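Local coordinates for putative pyridoxal phosphate-dependent transferase (Clostridium difficile, PDB 4DQ6), which binds pyridoxal-5'-phosphate and is a putative transferase of the class I and II aminotransferase family, at residues K45-P48 with C49-D52; F240-A243 with G244-S247; S290-E293 with S294-Y298. All blocks are in the same frame, centred on the assembly; numbering follows the deposited sequence. Where two conformers were deposited one is given.

Contact 1: K45-P48 with C49-D52; sequences KAAP and CIID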
loop_
_atom_site.group_PDB
_atom_site.type_symbol
_atom_site.label_atom_id
_atom_site.label_comp_id
_atom_site.label_asym_id
_atom_site.label_seq_id
_atom_site.Cartn_x
_atom_site.Cartn_y
_atom_site.Cartn_z
ATOM N N LYS A 45 23.582 -1.175 0.170
ATOM C CA LYS A 45 22.964 0.091 -0.195
ATOM C C LYS A 45 22.272 0.017 -1.524
ATOM O O LYS A 45 22.684 -0.743 -2.402
ATOM C CB LYS A 45 24.017 1.188 -0.260
ATOM C CG LYS A 45 24.539 1.555 1.108
ATOM C CD LYS A 45 25.507 2.688 1.001
ATOM C CE LYS A 45 25.972 3.046 2.388
ATOM N NZ LYS A 45 27.058 4.027 2.192
ATOM N N ALA A 46 21.218 0.781 -1.712
ATOM C CA ALA A 46 20.563 0.843 -3.009
ATOM C C ALA A 46 21.493 1.466 -4.000
ATOM O O ALA A 46 22.409 2.195 -3.595
ATOM C CB ALA A 46 19.272 1.702 -2.934
ATOM N N ALA A 47 21.275 1.271 -5.267
ATOM C CA ALA A 47 22.053 1.881 -6.307
ATOM C C ALA A 47 22.105 3.399 -6.185
ATOM O O ALA A 47 21.141 4.036 -5.783
ATOM C CB ALA A 47 21.512 1.525 -7.668
ATOM N N PRO A 48 23.245 3.985 -6.495
ATOM C CA PRO A 48 23.311 5.444 -6.428
ATOM C C PRO A 48 22.230 6.203 -7.173
ATOM O O PRO A 48 21.750 7.228 -6.703
ATOM C CB PRO A 48 24.672 5.741 -7.075
ATOM C CG PRO A 48 25.437 4.517 -6.909
ATOM C CD PRO A 48 24.495 3.362 -6.934
ATOM N N CYS A 49 21.824 5.722 -8.339
ATOM C CA CYS A 49 20.771 6.379 -9.070
ATOM C C CYS A 49 19.425 6.400 -8.327
ATOM O O CYS A 49 18.612 7.335 -8.449
ATOM C CB CYS A 49 20.585 5.769 -10.414
ATOM S SG CYS A 49 20.192 4.001 -10.378
ATOM N N ILE A 50 19.182 5.323 -7.591
ATOM C CA ILE A 50 17.939 5.256 -6.789
ATOM C C ILE A 50 18.003 6.252 -5.611
ATOM O O ILE A 50 17.088 7.042 -5.417
ATOM C CB ILE A 50 17.725 3.861 -6.275
ATOM C CG1 ILE A 50 17.487 2.927 -7.449
ATOM C CG2 ILE A 50 16.580 3.846 -5.243
ATOM C CD1 ILE A 50 17.554 1.462 -7.006
ATOM N N ILE A 51 19.157 6.312 -4.880
ATOM C CA ILE A 51 19.301 7.249 -3.765
ATOM C C ILE A 51 19.141 8.684 -4.300
ATOM O O ILE A 51 18.429 9.494 -3.698
ATOM C CB ILE A 51 20.632 7.046 -3.041
ATOM C CG1 ILE A 51 20.745 5.632 -2.464
ATOM C CG2 ILE A 51 20.811 8.082 -1.929
ATOM C CD1 ILE A 51 22.181 5.278 -2.092
ATOM N N ASP A 52 19.723 8.976 -5.465
ATOM C CA ASP A 52 19.653 10.342 -5.908
ATOM C C ASP A 52 18.238 10.715 -6.390
ATOM O O ASP A 52 17.775 11.831 -6.202
ATOM C CB ASP A 52 20.666 10.594 -6.983
ATOM C CG ASP A 52 21.095 12.051 -7.007
ATOM O OD1 ASP A 52 21.741 12.566 -6.016
ATOM O OD2 ASP A 52 20.798 12.692 -8.012
#
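A46 pushes its methyl into a shallow notch between two isoleucines: CB lies 4.1 Å from CG2 of I50 and 4.2 Å from CG1 of I51. A47 makes the next bump. Its methyl meets C49 SG at 3.9 Å, and from another direction CD1 of I50 at 4.0 Å, so that one small knob serves both the sulfur and the isoleucine tip. I50 therefore uses different branches for the two alanines, the short CG2 methyl for A46 and the end of the longer arm for A47. That division follows from chi1 of -65°, which sets CG1 beside the backbone N and CG2 opposite to it. I51 turns its longer arm back toward the carbonyls of the preceding turn, and its CD1 comes within 3.4 Å of A46 O. The whole piece is the start of a helix, 48-58, in which A47 is the N-cap and P48 occupies the first turn, where a residue without an N-H costs no helical hydrogen bond. The carbonyl of A47 accepts the first helical bond: I51 N bonds to A47 O at 3.2 Å, and I50 N adds a weak bond to the same oxygen. One residue further on, D52 N bonds to P48 O at 2.9 Å, and the alpha-helical pattern is under way. P48 and D52 stay on the exposed side of this turn, while A46, A47, I50 and I51 are buried. The cover comes from several parts of the dimer. I50 lies against A280 and S284 of helix 275-287, and A46 against Y63 of the second subunit. K45, just ahead of the turn, sends its amine to a salt bridge with E61 of the second subunit, a residue that I51 also touches.

Contact 2: F240-A243 with G244-S247; sequences FNIA and GLQS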
loop_
_atom_site.group_PDB
_atom_site.type_symbol
_atom_site.label_atom_id
_atom_site.label_comp_id
_atom_site.label_asym_id
_atom_site.label_seq_id
_atom_site.Cartn_x
_atom_site.Cartn_y
_atom_site.Cartn_z
ATOM N N PHE A 240 16.530 -4.612 -6.867
ATOM C CA PHE A 240 17.220 -3.416 -6.474
ATOM C C PHE A 240 17.157 -3.163 -4.980
ATOM O O PHE A 240 17.642 -2.133 -4.526
ATOM C CB PHE A 240 16.719 -2.163 -7.236
ATOM C CG PHE A 240 17.024 -2.216 -8.688
ATOM C CD1 PHE A 240 18.288 -1.950 -9.109
ATOM C CD2 PHE A 240 16.066 -2.592 -9.620
ATOM C CE1 PHE A 240 18.637 -1.984 -10.447
ATOM C CE2 PHE A 240 16.408 -2.674 -10.962
ATOM C CZ PHE A 240 17.673 -2.292 -11.388
ATOM N N ASN A 241 16.677 -4.082 -4.175
ATOM C CA ASN A 241 16.609 -3.927 -2.722
ATOM C C ASN A 241 15.787 -2.755 -2.257
ATOM O O ASN A 241 16.271 -1.944 -1.395
ATOM C CB ASN A 241 17.998 -3.810 -2.123
ATOM C CG ASN A 241 18.023 -4.145 -0.657
ATOM O OD1 ASN A 241 17.190 -4.877 -0.135
ATOM N ND2 ASN A 241 19.025 -3.681 -0.007
ATOM N N ILE A 242 14.610 -2.590 -2.856
ATOM C CA ILE A 242 13.713 -1.487 -2.495
ATOM C C ILE A 242 12.308 -2.024 -2.086
ATOM O O ILE A 242 11.317 -1.334 -2.254
ATOM C CB ILE A 242 13.644 -0.398 -3.605
ATOM C CG1 ILE A 242 13.210 -0.947 -4.955
ATOM C CG2 ILE A 242 14.998 0.334 -3.674
ATOM C CD1 ILE A 242 13.087 0.108 -6.062
ATOM N N ALA A 243 12.297 -3.129 -1.356
ATOM C CA ALA A 243 11.004 -3.726 -0.847
ATOM C C ALA A 243 10.325 -2.735 0.100
ATOM O O ALA A 243 9.102 -2.686 0.179
ATOM C CB ALA A 243 11.206 -5.066 -0.163
ATOM N N GLY A 244 11.127 -1.954 0.825
ATOM C CA GLY A 244 10.639 -0.930 1.731
ATOM C C GLY A 244 9.913 0.210 1.056
ATOM O O GLY A 244 9.206 0.974 1.741
ATOM N N LEU A 245 10.120 0.381 -0.263
ATOM C CA LEU A 245 9.412 1.430 -0.996
ATOM C C LEU A 245 8.068 0.962 -1.526
ATOM O O LEU A 245 7.222 1.796 -1.772
ATOM C CB LEU A 245 10.264 2.033 -2.122
ATOM C CG LEU A 245 11.652 2.508 -1.705
ATOM C CD1 LEU A 245 12.418 3.173 -2.849
ATOM C CD2 LEU A 245 11.502 3.486 -0.565
ATOM N N GLN A 246 7.859 -0.359 -1.652
ATOM C CA GLN A 246 6.585 -0.996 -2.093
ATOM C C GLN A 246 6.174 -0.611 -3.510
ATOM O O GLN A 246 5.725 0.542 -3.802
ATOM C CB GLN A 246 5.471 -0.705 -1.095
ATOM C CG GLN A 246 5.899 -1.003 0.312
ATOM C CD GLN A 246 4.829 -0.802 1.370
ATOM O OE1 GLN A 246 3.949 0.061 1.248
ATOM N NE2 GLN A 246 4.933 -1.570 2.433
ATOM N N SER A 247 6.602 -1.412 -4.428
ATOM C CA SER A 247 6.242 -1.208 -5.826
ATOM C C SER A 247 6.273 -2.520 -6.513
ATOM O O SER A 247 7.261 -3.242 -6.427
ATOM C CB SER A 247 7.320 -0.324 -6.465
ATOM O OG SER A 247 7.200 -0.184 -7.895
HETATM O O HOH W 1 7.206 -3.581 2.288
#
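L245 N donates to I242 O over 2.9 Å, and one residue later Q246 N donates to A243 O over 3.2 Å. The chain curls so tightly here that both N-H groups come in above the plane of the carbonyl they reach, 54° out of it for the first and 67° for the second. A243 O has a further partner: a water donates a hydrogen bond to it at 3.0 Å and in turn accepts from Q246 NE2, also at 3.0 Å. The extended side chain of Q246 is thereby tied back to the turn from which it leaves, with its CG lying 3.6 Å from A243 O. The amide is held across the dimer as well, since NE2 also donates to the carbonyl oxygen of R272 in the second subunit. The next carbonyls are taken up by side chains of the same chain: L245 O accepts from N274 ND2, and Q246 O from S277 OG.

Outside this polar frame sits one apolar pair. CD1 of L245 packs against both CB and CG2 of I242, each 3.9 Å away, and the two side chains cross at a slant. With chi1 of 57°, I242 holds CG1 between its backbone N and its carbonyl carbon, and CG2 is the branch left facing the leucine. Beyond them L245 rests on A280 of helix 275-287 and L54 of helix 48-58, and A243 on Y65 of the second subunit.

Two overlapping turns thus join helix 237-240, which carries the pocket lysine K238, to strand 248-251, which runs antiparallel in the seven-stranded sheet. The side chain of A243 is about 6 Å from the pyridoxal-5'-phosphate, and this is the link between the pocket lysine and the antiparallel strand, as in fold type I PLP enzymes.

Contact 3: S290-E293 with S294-Y298; sequences SWLE and SFLEY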
loop_
_atom_site.group_PDB
_atom_site.type_symbol
_atom_site.label_atom_id
_atom_site.label_comp_id
_atom_site.label_asym_id
_atom_site.label_seq_id
_atom_site.Cartn_x
_atom_site.Cartn_y
_atom_site.Cartn_z
ATOM N N SER A 290 23.837 -0.817 -14.697
ATOM C CA SER A 290 25.236 -1.019 -14.375
ATOM C C SER A 290 25.431 -1.530 -12.937
ATOM O O SER A 290 26.223 -2.438 -12.702
ATOM C CB SER A 290 26.058 0.226 -14.668
ATOM O OG SER A 290 26.189 0.388 -16.073
ATOM N N TRP A 291 24.696 -0.958 -12.001
ATOM C CA TRP A 291 24.648 -1.498 -10.633
ATOM C C TRP A 291 24.190 -2.931 -10.595
ATOM O O TRP A 291 24.842 -3.765 -9.933
ATOM C CB TRP A 291 23.806 -0.592 -9.727
ATOM C CG TRP A 291 23.807 -1.057 -8.319
ATOM C CD1 TRP A 291 24.656 -0.661 -7.260
ATOM C CD2 TRP A 291 22.909 -2.073 -7.745
ATOM N NE1 TRP A 291 24.318 -1.332 -6.124
ATOM C CE2 TRP A 291 23.295 -2.199 -6.343
ATOM C CE3 TRP A 291 21.873 -2.859 -8.232
ATOM C CZ2 TRP A 291 22.665 -3.043 -5.478
ATOM C CZ3 TRP A 291 21.237 -3.703 -7.345
ATOM C CH2 TRP A 291 21.636 -3.818 -6.000
ATOM N N LEU A 292 23.120 -3.271 -11.342
ATOM C CA LEU A 292 22.670 -4.611 -11.335
ATOM C C LEU A 292 23.732 -5.611 -11.879
ATOM O O LEU A 292 23.966 -6.649 -11.268
ATOM C CB LEU A 292 21.373 -4.745 -12.129
ATOM C CG LEU A 292 20.947 -6.167 -12.346
ATOM C CD1 LEU A 292 20.583 -6.924 -11.058
ATOM C CD2 LEU A 292 19.691 -6.222 -13.235
ATOM N N GLU A 293 24.434 -5.255 -12.949
ATOM C CA GLU A 293 25.423 -6.173 -13.506
ATOM C C GLU A 293 26.562 -6.369 -12.471
ATOM O O GLU A 293 27.073 -7.486 -12.289
ATOM C CB GLU A 293 25.923 -5.688 -14.867
ATOM C CG GLU A 293 24.878 -5.757 -15.979
ATOM C CD GLU A 293 24.382 -7.148 -16.330
ATOM O OE1 GLU A 293 25.134 -8.156 -16.200
ATOM O OE2 GLU A 293 23.216 -7.280 -16.784
ATOM N N SER A 294 26.942 -5.303 -11.785
ATOM C CA SER A 294 28.007 -5.373 -10.767
ATOM C C SER A 294 27.565 -6.202 -9.569
ATOM O O SER A 294 28.329 -7.008 -9.081
ATOM C CB SER A 294 28.442 -3.984 -10.315
ATOM O OG SER A 294 29.654 -3.959 -9.518
ATOM N N PHE A 295 26.281 -6.059 -9.152
ATOM C CA PHE A 295 25.744 -6.818 -8.056
ATOM C C PHE A 295 25.764 -8.303 -8.458
ATOM O O PHE A 295 26.147 -9.141 -7.638
ATOM C CB PHE A 295 24.270 -6.429 -7.762
ATOM C CG PHE A 295 23.511 -7.462 -6.996
ATOM C CD1 PHE A 295 23.729 -7.634 -5.667
ATOM C CD2 PHE A 295 22.584 -8.302 -7.605
ATOM C CE1 PHE A 295 23.061 -8.590 -4.932
ATOM C CE2 PHE A 295 21.901 -9.244 -6.871
ATOM C CZ PHE A 295 22.112 -9.415 -5.560
ATOM N N LEU A 296 25.409 -8.635 -9.706
ATOM C CA LEU A 296 25.326 -10.041 -10.104
ATOM C C LEU A 296 26.696 -10.693 -10.135
ATOM O O LEU A 296 26.857 -11.870 -9.808
ATOM C CB LEU A 296 24.607 -10.172 -11.414
ATOM C CG LEU A 296 23.093 -9.917 -11.447
ATOM C CD1 LEU A 296 22.655 -9.872 -12.897
ATOM C CD2 LEU A 296 22.283 -10.967 -10.658
ATOM N N GLU A 297 27.712 -9.920 -10.470
ATOM C CA GLU A 297 29.100 -10.427 -10.345
ATOM C C GLU A 297 29.534 -10.703 -8.882
ATOM O O GLU A 297 30.102 -11.734 -8.561
ATOM C CB GLU A 297 30.049 -9.426 -10.987
ATOM C CG GLU A 297 29.963 -9.477 -12.483
ATOM C CD GLU A 297 30.854 -10.563 -13.089
ATOM O OE1 GLU A 297 31.559 -11.270 -12.326
ATOM O OE2 GLU A 297 30.837 -10.717 -14.339
ATOM N N TYR A 298 29.182 -9.762 -8.014
ATOM C CA TYR A 298 29.437 -9.917 -6.601
ATOM C C TYR A 298 28.692 -11.127 -6.006
ATOM O O TYR A 298 29.254 -11.866 -5.266
ATOM C CB TYR A 298 29.139 -8.613 -5.865
ATOM C CG TYR A 298 29.737 -8.555 -4.467
ATOM C CD1 TYR A 298 31.012 -8.135 -4.305
ATOM C CD2 TYR A 298 29.073 -9.057 -3.342
ATOM C CE1 TYR A 298 31.617 -8.046 -3.063
ATOM C CE2 TYR A 298 29.655 -8.974 -2.052
ATOM C CZ TYR A 298 30.955 -8.479 -1.932
ATOM O OH TYR A 298 31.509 -8.440 -0.649
#
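F295 and W291 meet one turn apart on the long helix 289-313 of this fold type I protein. The methylene of F295, not its ring, sits over the indole: CB is 4.1 Å from the centroid of the six-membered ring, a CH-pi contact over the face. The two aromatic planes are nearly parallel, at 6°, but slid so far along that they barely overlap. W291 swings CG anti to its N (chi1 -176°), which carries the indole forward along the helix until CZ3 and CH2 lie under that CB. On the neighbouring face of the helix L292 uses one methyl twice: CD1 packs on L296 CG at 3.9 Å and on F295 CD2 at 4.2 Å.

Beneath these side chains the helical bonds fix the spacing, F295 N to W291 O at 2.8 Å and L296 N to L292 O at 2.9 Å. Further out, helix 70-84 supports L292 through W79 and R83, while Y6 meets the W291 ring edge-to-face. The two exposed acids take different bases: E293 OE2 forms a salt bridge with R83, and E297 OE1 another with K212. Their backbones are joined directly, E297 N donating to E293 O at 3.1 Å.

In the fold
Along the chain the three contacts come in series, none nested or crossing, and each joins two adjoining segments through residues two to four apart, so no long loop is closed by any of them. Contact 1 starts helix 48-58, contact 2 turns from helix 237-240 toward strand 248-251, and contact 3 lies early in helix 289-313. In space they meet. I50 CD1 of contact 1 touches F240 CB of contact 2 at 3.7 Å, A47 CB packs on W291 CG of contact 3 at 3.5 Å, and F240 CD1 reaches W291 CE3 at 3.8 Å. Helix 275-287 backs contacts 1 and 2, which also touch the second subunit, whereas contact 3 does not.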